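Side-chain contacts in putative uncharacterized protein (Chaetomium thermophilum, PDB 5T8V), which probably loads cohesin onto chromatin as the sister chromatid cohesion protein Scc2, represented here by its C-terminal HEAT-repeat fragment: residues Y381-K384 against F385-R389; E775-I778 against L779-T783; C607-F610 against G611-N615. All blocks are in the same frame, centred on the assembly; numbering follows the deposited sequence.

Overall arrangement
All three are local contacts in the elongated HEAT-repeat solenoid of Scc2: interactions 1 and 2 lie within a helix, and interaction 3 is where a loop enters one. No two of them touch, and their order along the chain is 1, 3, 2. Interactions 1 and 3 are neighbours, with centres 23 Å apart and nearest atoms about 14 Å apart, and helix 423-440 lies against both: Leu427, Leu431 and Met435 meet residues 381-389, while Met432 and Val436 meet Ala609 and Ile613. Interaction 2 sits much farther along, its centre 65 Å from that of interaction 1, on the opposite side of the chain's centre, and 47 Å from that of interaction 3.

Interaction 1: residues Y381-K384 against F385-R389; sequences YVIK and FIVNR
Ile383 meets Ile386 and Val387 one turn on within helix 357-391, an alpha helix of the HEAT-repeat solenoid. The backbone polar atoms are paired in i to i+4 fashion. Phe385 N donates to Tyr381 O, tilted 23° from the carbonyl plane; Ile386 N gives a 3.0 Å bond to Val382 O, nearly straight at 169°, and Val387 N follows at 2.9 Å from Ile383 O. Polar ends look outside this turn: Asn388 OD1 accepts from Asn392 ND2, and Arg389 NH2 forms a salt bridge with Glu284 OE1.

Ile383 faces Leu427 and Leu431 of helix 423-440, and Val387 faces Met435. With chi1 at 57°, Ile386 CG1 sits between its own N and carbonyl carbon, carrying CD1 back to Ile383 CD1, 4.1 Å away. Replacing this side chain by an alanine removes the branch and is likely to open a gap beside Ile383 CD1 and Tyr401. Phe385 reaches Leu280 and Thr281 of helix 272-282 and shares Tyr401 with Ile386, and Arg389 CG lies over one face of its ring, 4.3 Å above the plane and offset toward the rim. Ile383 CG2 meets Val387 CG2 at 3.9 Å.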
ATOM      1  N   TYR A 381     -23.873  23.179 -10.974  1.00 14.29           N
ATOM      2  CA  TYR A 381     -23.314  24.515 -10.776  1.00 15.90           C
ATOM      3  C   TYR A 381     -22.311  24.500  -9.630  1.00 16.11           C
ATOM      4  O   TYR A 381     -21.150  24.911  -9.783  1.00 16.76           O
ATOM      5  CB  TYR A 381     -24.425  25.533 -10.488  1.00 16.20           C
ATOM      6  CG  TYR A 381     -25.404  25.781 -11.618  1.00 18.77           C
ATOM      7  CD1 TYR A 381     -25.039  25.596 -12.944  1.00 20.70           C
ATOM      8  CD2 TYR A 381     -26.700  26.214 -11.354  1.00 18.64           C
ATOM      9  CE1 TYR A 381     -25.939  25.832 -13.974  1.00 20.70           C
ATOM     10  CE2 TYR A 381     -27.603  26.446 -12.375  1.00 18.32           C
ATOM     11  CZ  TYR A 381     -27.218  26.255 -13.682  1.00 18.77           C
ATOM     12  OH  TYR A 381     -28.113  26.486 -14.701  1.00 18.45           O
ATOM     13  N   VAL A 382     -22.741  23.993  -8.471  1.00 14.44           N
ATOM     14  CA  VAL A 382     -21.863  23.965  -7.302  1.00 14.63           C
ATOM     15  C   VAL A 382     -20.580  23.198  -7.616  1.00 14.95           C
ATOM     16  O   VAL A 382     -19.466  23.731  -7.509  1.00 16.02           O
ATOM     17  CB  VAL A 382     -22.597  23.356  -6.095  1.00 13.90           C
ATOM     18  CG1 VAL A 382     -21.686  23.321  -4.873  1.00 14.30           C
ATOM     19  CG2 VAL A 382     -23.867  24.134  -5.790  1.00 13.80           C
ATOM     20  N   ILE A 383     -20.722  21.929  -8.011  1.00 14.21           N
ATOM     21  CA  ILE A 383     -19.557  21.057  -8.155  1.00 14.54           C
ATOM     22  C   ILE A 383     -18.599  21.611  -9.203  1.00 15.82           C
ATOM     23  O   ILE A 383     -17.380  21.667  -8.990  1.00 16.73           O
ATOM     24  CB  ILE A 383     -20.008  19.624  -8.495  1.00 13.67           C
ATOM     25  CG1 ILE A 383     -20.885  19.065  -7.369  1.00 12.59           C
ATOM     26  CG2 ILE A 383     -18.811  18.716  -8.751  1.00 14.21           C
ATOM     27  CD1 ILE A 383     -20.217  19.022  -6.000  1.00 12.71           C
ATOM     28  N   LYS A 384     -19.134  22.024 -10.351  1.00 16.09           N
ATOM     29  CA  LYS A 384     -18.298  22.622 -11.384  1.00 17.50           C
ATOM     30  C   LYS A 384     -17.508  23.796 -10.829  1.00 18.58           C
ATOM     31  O   LYS A 384     -16.301  23.919 -11.072  1.00 19.80           O
ATOM     32  CB  LYS A 384     -19.157  23.066 -12.569  1.00 17.73           C
ATOM     33  CG  LYS A 384     -19.448  21.956 -13.566  1.00 17.55           C
ATOM     34  CD  LYS A 384     -20.683  22.259 -14.409  1.00 19.84           C
ATOM     35  CE  LYS A 384     -20.509  23.504 -15.268  1.00 23.22           C
ATOM     36  NZ  LYS A 384     -21.795  23.922 -15.901  1.00 24.37           N
ATOM     37  N   PHE A 385     -18.164  24.668 -10.065  1.00 21.79           N
ATOM     38  CA  PHE A 385     -17.449  25.821  -9.530  1.00 24.48           C
ATOM     39  C   PHE A 385     -16.313  25.385  -8.608  1.00 25.91           C
ATOM     40  O   PHE A 385     -15.143  25.735  -8.830  1.00 28.95           O
ATOM     41  CB  PHE A 385     -18.414  26.752  -8.797  1.00 24.87           C
ATOM     42  CG  PHE A 385     -17.801  28.064  -8.414  1.00 27.81           C
ATOM     43  CD1 PHE A 385     -17.604  29.051  -9.364  1.00 28.71           C
ATOM     44  CD2 PHE A 385     -17.411  28.309  -7.108  1.00 28.78           C
ATOM     45  CE1 PHE A 385     -17.032  30.260  -9.019  1.00 30.45           C
ATOM     46  CE2 PHE A 385     -16.843  29.519  -6.758  1.00 30.54           C
ATOM     47  CZ  PHE A 385     -16.653  30.494  -7.715  1.00 31.54           C
ATOM     48  N   ILE A 386     -16.632  24.600  -7.573  1.00 20.25           N
ATOM     49  CA  ILE A 386     -15.642  24.346  -6.529  1.00 20.60           C
ATOM     50  C   ILE A 386     -14.493  23.494  -7.057  1.00 21.18           C
ATOM     51  O   ILE A 386     -13.332  23.710  -6.689  1.00 22.48           O
ATOM     52  CB  ILE A 386     -16.297  23.716  -5.285  1.00 20.74           C
ATOM     53  CG1 ILE A 386     -17.038  22.420  -5.632  1.00 20.56           C
ATOM     54  CG2 ILE A 386     -17.230  24.728  -4.619  1.00 20.38           C
ATOM     55  CD1 ILE A 386     -17.527  21.653  -4.400  1.00 20.00           C
ATOM     56  N   VAL A 387     -14.779  22.516  -7.918  1.00 19.26           N
ATOM     57  CA  VAL A 387     -13.690  21.748  -8.520  1.00 20.07           C
ATOM     58  C   VAL A 387     -12.869  22.640  -9.439  1.00 21.77           C
ATOM     59  O   VAL A 387     -11.632  22.665  -9.376  1.00 23.17           O
ATOM     60  CB  VAL A 387     -14.236  20.521  -9.275  1.00 19.10           C
ATOM     61  CG1 VAL A 387     -13.097  19.762  -9.956  1.00 20.19           C
ATOM     62  CG2 VAL A 387     -14.985  19.600  -8.324  1.00 17.62           C
ATOM     63  N   ASN A 388     -13.553  23.392 -10.304  1.00 22.36           N
ATOM     64  CA  ASN A 388     -12.870  24.283 -11.232  1.00 24.08           C
ATOM     65  C   ASN A 388     -11.825  25.127 -10.518  1.00 25.58           C
ATOM     66  O   ASN A 388     -10.641  25.095 -10.865  1.00 27.13           O
ATOM     67  CB  ASN A 388     -13.878  25.185 -11.937  1.00 23.96           C
ATOM     68  CG  ASN A 388     -13.206  26.276 -12.743  1.00 27.36           C
ATOM     69  OD1 ASN A 388     -12.268  26.016 -13.500  1.00 27.19           O
ATOM     70  ND2 ASN A 388     -13.664  27.510 -12.563  1.00 29.57           N
ATOM     71  N   ARG A 389     -12.244  25.896  -9.513  1.00 33.44           N
ATOM     72  CA  ARG A 389     -11.270  26.759  -8.855  1.00 36.81           C
ATOM     73  C   ARG A 389     -10.450  26.030  -7.799  1.00 36.65           C
ATOM     74  O   ARG A 389      -9.528  26.628  -7.234  1.00 38.06           O
ATOM     75  CB  ARG A 389     -11.958  27.980  -8.248  1.00 39.73           C
ATOM     76  CG  ARG A 389     -12.952  27.692  -7.161  1.00 40.87           C
ATOM     77  CD  ARG A 389     -13.650  28.977  -6.735  1.00 44.44           C
ATOM     78  NE  ARG A 389     -12.705  30.027  -6.347  1.00 48.09           N
ATOM     79  CZ  ARG A 389     -12.219  30.956  -7.169  1.00 50.00           C
ATOM     80  NH1 ARG A 389     -12.576  30.987  -8.447  1.00 50.00           N
ATOM     81  NH2 ARG A 389     -11.366  31.862  -6.709  1.00 52.10           N
TER

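Interaction 2: residues E775-I778 against L779-T783; sequences EHVI and LMVQT
Glu775 and Leu779 cross at an angle, the aliphatic part of the acid lying against one methyl of the leucine: Glu775 CG is 4.2 Å from Leu779 CD1. The first torsion of Glu775, with CG opposite its own N (chi1 -162°), puts CG beside the leucine, and the bend at chi2, 63°, turns the carboxylate off toward Arg723, where OE1 makes a salt bridge with NH2. Leu779 also lies against Arg723, so acid and leucine share a neighbour. Along the backbone, Leu779 N donates to Glu775 O.

One step round, Ile778 and Gln782 run side by side and point the same way. The touch is between a methyl and an amide oxygen, Ile778 CG2 to Gln782 OE1 at 3.7 Å, while Gln782 N donates to Ile778 O in a practically straight bond of 179°. Both side chains also touch Arg723.

These pairs belong to helix 773-786, within the part of the HEAT-repeat solenoid that matches the PDS5 family. Farther round the helix two valines meet. Val777 CG2 and Val781 CG2 come within 4.3 Å, Val777 resting on Ser821 and Met822 of helix 808-824 and Val781 on Asp841, Val842 and Val845 of helix 839-852. Behind them Val781 N donates to Val777 O at 2.9 Å, and Met780 N does the same to His776 O. Met780 leads away from this turn, bent at chi3, toward Trp756 and Phe849.

Farther on, Leu779 O takes two donors, Thr783 N and Thr783 OG1, which reach it from opposite faces of the carbonyl plane.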
ATOM      1  N   GLU A 775       5.871 -28.275  23.899  1.00 61.42           N
ATOM      2  CA  GLU A 775       5.551 -27.559  22.671  1.00 59.81           C
ATOM      3  C   GLU A 775       6.802 -26.940  22.060  1.00 59.25           C
ATOM      4  O   GLU A 775       6.985 -26.973  20.838  1.00 58.77           O
ATOM      5  CB  GLU A 775       4.496 -26.486  22.946  1.00 59.29           C
ATOM      6  CG  GLU A 775       3.781 -25.992  21.703  1.00 57.08           C
ATOM      7  CD  GLU A 775       2.996 -27.088  21.011  1.00 56.68           C
ATOM      8  OE1 GLU A 775       2.772 -28.146  21.636  1.00 57.55           O
ATOM      9  OE2 GLU A 775       2.608 -26.895  19.840  1.00 56.16           O
ATOM     10  N   HIS A 776       7.677 -26.376  22.892  1.00 45.86           N
ATOM     11  CA  HIS A 776       8.936 -25.836  22.390  1.00 45.36           C
ATOM     12  C   HIS A 776       9.722 -26.903  21.636  1.00 44.05           C
ATOM     13  O   HIS A 776      10.066 -26.731  20.460  1.00 42.23           O
ATOM     14  CB  HIS A 776       9.764 -25.274  23.549  1.00 47.17           C
ATOM     15  CG  HIS A 776       9.436 -23.856  23.897  1.00 47.39           C
ATOM     16  ND1 HIS A 776      10.270 -22.803  23.589  1.00 46.86           N
ATOM     17  CD2 HIS A 776       8.367 -23.315  24.529  1.00 47.44           C
ATOM     18  CE1 HIS A 776       9.730 -21.675  24.015  1.00 46.99           C
ATOM     19  NE2 HIS A 776       8.574 -21.958  24.588  1.00 47.48           N
ATOM     20  N   VAL A 777      10.007 -28.027  22.300  1.00 58.88           N
ATOM     21  CA  VAL A 777      10.822 -29.069  21.678  1.00 58.07           C
ATOM     22  C   VAL A 777      10.171 -29.558  20.389  1.00 55.44           C
ATOM     23  O   VAL A 777      10.838 -29.713  19.358  1.00 54.10           O
ATOM     24  CB  VAL A 777      11.074 -30.229  22.662  1.00 60.13           C
ATOM     25  CG1 VAL A 777       9.779 -30.768  23.229  1.00 61.90           C
ATOM     26  CG2 VAL A 777      11.852 -31.345  21.981  1.00 59.20           C
ATOM     27  N   ILE A 778       8.861 -29.807  20.422  1.00 55.95           N
ATOM     28  CA  ILE A 778       8.187 -30.307  19.226  1.00 53.40           C
ATOM     29  C   ILE A 778       8.321 -29.301  18.091  1.00 51.94           C
ATOM     30  O   ILE A 778       8.638 -29.663  16.952  1.00 51.19           O
ATOM     31  CB  ILE A 778       6.713 -30.633  19.530  1.00 53.71           C
ATOM     32  CG1 ILE A 778       6.631 -31.794  20.527  1.00 56.05           C
ATOM     33  CG2 ILE A 778       5.969 -31.003  18.243  1.00 52.26           C
ATOM     34  CD1 ILE A 778       5.226 -32.112  21.008  1.00 57.20           C
ATOM     35  N   LEU A 779       8.091 -28.021  18.386  1.00 36.39           N
ATOM     36  CA  LEU A 779       8.212 -26.993  17.356  1.00 35.59           C
ATOM     37  C   LEU A 779       9.619 -26.960  16.777  1.00 35.64           C
ATOM     38  O   LEU A 779       9.799 -26.734  15.572  1.00 34.96           O
ATOM     39  CB  LEU A 779       7.839 -25.627  17.929  1.00 36.01           C
ATOM     40  CG  LEU A 779       6.362 -25.401  18.267  1.00 35.85           C
ATOM     41  CD1 LEU A 779       6.182 -24.044  18.926  1.00 36.61           C
ATOM     42  CD2 LEU A 779       5.481 -25.512  17.033  1.00 34.59           C
ATOM     43  N   MET A 780      10.632 -27.181  17.616  1.00 49.09           N
ATOM     44  CA  MET A 780      12.000 -27.230  17.112  1.00 49.47           C
ATOM     45  C   MET A 780      12.193 -28.419  16.178  1.00 47.64           C
ATOM     46  O   MET A 780      12.730 -28.274  15.074  1.00 46.57           O
ATOM     47  CB  MET A 780      12.984 -27.296  18.279  1.00 51.04           C
ATOM     48  CG  MET A 780      12.957 -26.070  19.174  1.00 53.78           C
ATOM     49  SD  MET A 780      14.209 -26.125  20.464  1.00 55.68           S
ATOM     50  CE  MET A 780      15.684 -25.850  19.500  1.00 55.38           C
ATOM     51  N   VAL A 781      11.751 -29.604  16.604  1.00 44.68           N
ATOM     52  CA  VAL A 781      11.895 -30.797  15.773  1.00 43.17           C
ATOM     53  C   VAL A 781      11.233 -30.578  14.419  1.00 42.08           C
ATOM     54  O   VAL A 781      11.833 -30.827  13.366  1.00 41.46           O
ATOM     55  CB  VAL A 781      11.313 -32.027  16.494  1.00 43.19           C
ATOM     56  CG1 VAL A 781      11.365 -33.256  15.596  1.00 42.42           C
ATOM     57  CG2 VAL A 781      12.074 -32.293  17.782  1.00 43.62           C
ATOM     58  N   GLN A 782       9.983 -30.112  14.425  1.00 42.14           N
ATOM     59  CA  GLN A 782       9.296 -29.834  13.169  1.00 41.50           C
ATOM     60  C   GLN A 782      10.066 -28.821  12.335  1.00 42.28           C
ATOM     61  O   GLN A 782      10.167 -28.961  11.109  1.00 42.44           O
ATOM     62  CB  GLN A 782       7.881 -29.327  13.441  1.00 41.64           C
ATOM     63  CG  GLN A 782       6.875 -30.421  13.768  1.00 42.37           C
ATOM     64  CD  GLN A 782       5.451 -29.899  13.879  1.00 43.44           C
ATOM     65  OE1 GLN A 782       4.732 -30.228  14.823  1.00 45.31           O
ATOM     66  NE2 GLN A 782       5.033 -29.088  12.909  1.00 42.04           N
ATOM     67  N   THR A 783      10.625 -27.795  12.981  1.00 39.89           N
ATOM     68  CA  THR A 783      11.311 -26.743  12.238  1.00 40.55           C
ATOM     69  C   THR A 783      12.560 -27.275  11.542  1.00 40.44           C
ATOM     70  O   THR A 783      12.799 -26.964  10.370  1.00 40.21           O
ATOM     71  CB  THR A 783      11.667 -25.587  13.173  1.00 42.67           C
ATOM     72  OG1 THR A 783      10.475 -25.092  13.798  1.00 42.85           O
ATOM     73  CG2 THR A 783      12.335 -24.448  12.401  1.00 43.13           C
TER

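Interaction 3: residues C607-F610 against G611-N615; sequences CEAF and GAILN
Phe610 and Leu614 meet in the first turn of helix 610-619, where a loop from helix 590-602 enters the next helix of the HEAT-repeat solenoid. Phe610 has the most surface buried in this contact. Its ring reaches Leu614 obliquely, with CE2 4.2 Å from Leu614 CD2. With CG turned away from its own N (chi1 -173°), the phenyl group leaves the turn and packs on Cys460, Ile463 and Arg467 of helix 446-474. Along the backbone, Leu614 N donates to Phe610 O at 2.7 Å, nearly in line with the C=O.

Ala609 comes next in buried surface. Its carbonyl oxygen accepts from Ile613 N at 3.0 Å, an i to i+4 bond followed by Leu614 N to Phe610 O and Asn615 N to Gly611 O, which together carry the loop into the helix. The side-chain touch is looser, Ala609 CB to Ile613 CG2 at 4.4 Å, and the same two residues rest on Met432 and Val436 of helix 423-440. A chi1 of 56° sets Ile613 CG1 between its own N and carbonyl carbon, and this side chain also packs on Leu456 of helix 446-474.

Gly611 contributes through its backbone. Its O receives two donors from Asn615: the main-chain N, and the side-chain amide folded back along the helix. Gly611 O lies almost in the plane of that amide, whereas Asn615 ND2, 2.9 Å away, stands above the Gly611 carbonyl plane, 57° out of it.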
ATOM      1  N   CYS A 607     -23.726   5.513  -3.989  1.00 19.17           N
ATOM      2  CA  CYS A 607     -23.266   4.360  -3.222  1.00 18.63           C
ATOM      3  C   CYS A 607     -23.027   3.152  -4.117  1.00 18.00           C
ATOM      4  O   CYS A 607     -22.094   2.376  -3.880  1.00 17.86           O
ATOM      5  CB  CYS A 607     -24.278   4.020  -2.130  1.00 19.50           C
ATOM      6  SG  CYS A 607     -24.323   5.215  -0.782  1.00 20.89           S
ATOM      7  N   GLU A 608     -23.856   2.971  -5.145  1.00 13.64           N
ATOM      8  CA  GLU A 608     -23.687   1.837  -6.043  1.00 14.37           C
ATOM      9  C   GLU A 608     -22.340   1.848  -6.751  1.00 15.14           C
ATOM     10  O   GLU A 608     -21.951   0.822  -7.318  1.00 15.82           O
ATOM     11  CB  GLU A 608     -24.819   1.809  -7.073  1.00 20.01           C
ATOM     12  CG  GLU A 608     -26.155   1.323  -6.518  1.00 20.18           C
ATOM     13  CD  GLU A 608     -27.223   1.172  -7.592  1.00 22.36           C
ATOM     14  OE1 GLU A 608     -27.022   1.683  -8.718  1.00 23.90           O
ATOM     15  OE2 GLU A 608     -28.266   0.538  -7.315  1.00 22.60           O
ATOM     16  N   ALA A 609     -21.621   2.971  -6.735  1.00 15.16           N
ATOM     17  CA  ALA A 609     -20.299   3.044  -7.345  1.00 15.97           C
ATOM     18  C   ALA A 609     -19.198   2.485  -6.452  1.00 15.49           C
ATOM     19  O   ALA A 609     -18.073   2.297  -6.933  1.00 16.23           O
ATOM     20  CB  ALA A 609     -19.972   4.492  -7.705  1.00 16.32           C
ATOM     21  N   PHE A 610     -19.503   2.209  -5.182  1.00 15.84           N
ATOM     22  CA  PHE A 610     -18.541   1.703  -4.207  1.00 15.06           C
ATOM     23  C   PHE A 610     -17.508   0.783  -4.843  1.00 15.65           C
ATOM     24  O   PHE A 610     -16.354   1.181  -5.041  1.00 16.94           O
ATOM     25  CB  PHE A 610     -19.282   0.972  -3.086  1.00 13.20           C
ATOM     26  CG  PHE A 610     -18.399   0.545  -1.953  1.00 13.27           C
ATOM     27  CD1 PHE A 610     -17.722   1.483  -1.196  1.00 14.24           C
ATOM     28  CD2 PHE A 610     -18.260  -0.792  -1.634  1.00 12.69           C
ATOM     29  CE1 PHE A 610     -16.914   1.095  -0.148  1.00 14.51           C
ATOM     30  CE2 PHE A 610     -17.453  -1.186  -0.587  1.00 13.15           C
ATOM     31  CZ  PHE A 610     -16.780  -0.240   0.158  1.00 14.05           C
ATOM     32  N   GLY A 611     -17.917  -0.441  -5.178  1.00 17.06           N
ATOM     33  CA  GLY A 611     -17.038  -1.394  -5.824  1.00 17.91           C
ATOM     34  C   GLY A 611     -16.089  -0.735  -6.801  1.00 19.30           C
ATOM     35  O   GLY A 611     -14.870  -0.742  -6.593  1.00 19.57           O
ATOM     36  N   ALA A 612     -16.645  -0.115  -7.845  1.00 17.77           N
ATOM     37  CA  ALA A 612     -15.815   0.504  -8.871  1.00 19.19           C
ATOM     38  C   ALA A 612     -14.747   1.389  -8.241  1.00 18.87           C
ATOM     39  O   ALA A 612     -13.545   1.154  -8.407  1.00 19.65           O
ATOM     40  CB  ALA A 612     -16.684   1.311  -9.835  1.00 19.96           C
ATOM     41  N   ILE A 613     -15.171   2.400  -7.480  1.00 26.24           N
ATOM     42  CA  ILE A 613     -14.196   3.356  -6.970  1.00 27.44           C
ATOM     43  C   ILE A 613     -13.234   2.670  -6.014  1.00 26.99           C
ATOM     44  O   ILE A 613     -12.044   3.009  -5.974  1.00 28.84           O
ATOM     45  CB  ILE A 613     -14.899   4.571  -6.324  1.00 28.91           C
ATOM     46  CG1 ILE A 613     -15.860   4.133  -5.217  1.00 29.53           C
ATOM     47  CG2 ILE A 613     -15.629   5.372  -7.405  1.00 30.34           C
ATOM     48  CD1 ILE A 613     -16.633   5.276  -4.579  1.00 30.16           C
ATOM     49  N   LEU A 614     -13.706   1.664  -5.273  1.00 16.28           N
ATOM     50  CA  LEU A 614     -12.803   0.920  -4.403  1.00 16.83           C
ATOM     51  C   LEU A 614     -11.630   0.372  -5.205  1.00 18.92           C
ATOM     52  O   LEU A 614     -10.467   0.508  -4.806  1.00 20.11           O
ATOM     53  CB  LEU A 614     -13.558  -0.204  -3.694  1.00 15.00           C
ATOM     54  CG  LEU A 614     -12.722  -1.111  -2.784  1.00 16.69           C
ATOM     55  CD1 LEU A 614     -11.959  -0.309  -1.741  1.00 16.22           C
ATOM     56  CD2 LEU A 614     -13.611  -2.152  -2.111  1.00 15.06           C
ATOM     57  N   ASN A 615     -11.916  -0.218  -6.369  1.00 28.54           N
ATOM     58  CA  ASN A 615     -10.839  -0.684  -7.234  1.00 29.48           C
ATOM     59  C   ASN A 615      -9.891   0.458  -7.571  1.00 30.52           C
ATOM     60  O   ASN A 615      -8.671   0.333  -7.414  1.00 33.06           O
ATOM     61  CB  ASN A 615     -11.418  -1.311  -8.503  1.00 31.96           C
ATOM     62  CG  ASN A 615     -11.977  -2.697  -8.258  1.00 33.58           C
ATOM     63  OD1 ASN A 615     -11.374  -3.698  -8.641  1.00 35.87           O
ATOM     64  ND2 ASN A 615     -13.127  -2.764  -7.597  1.00 32.78           N
TER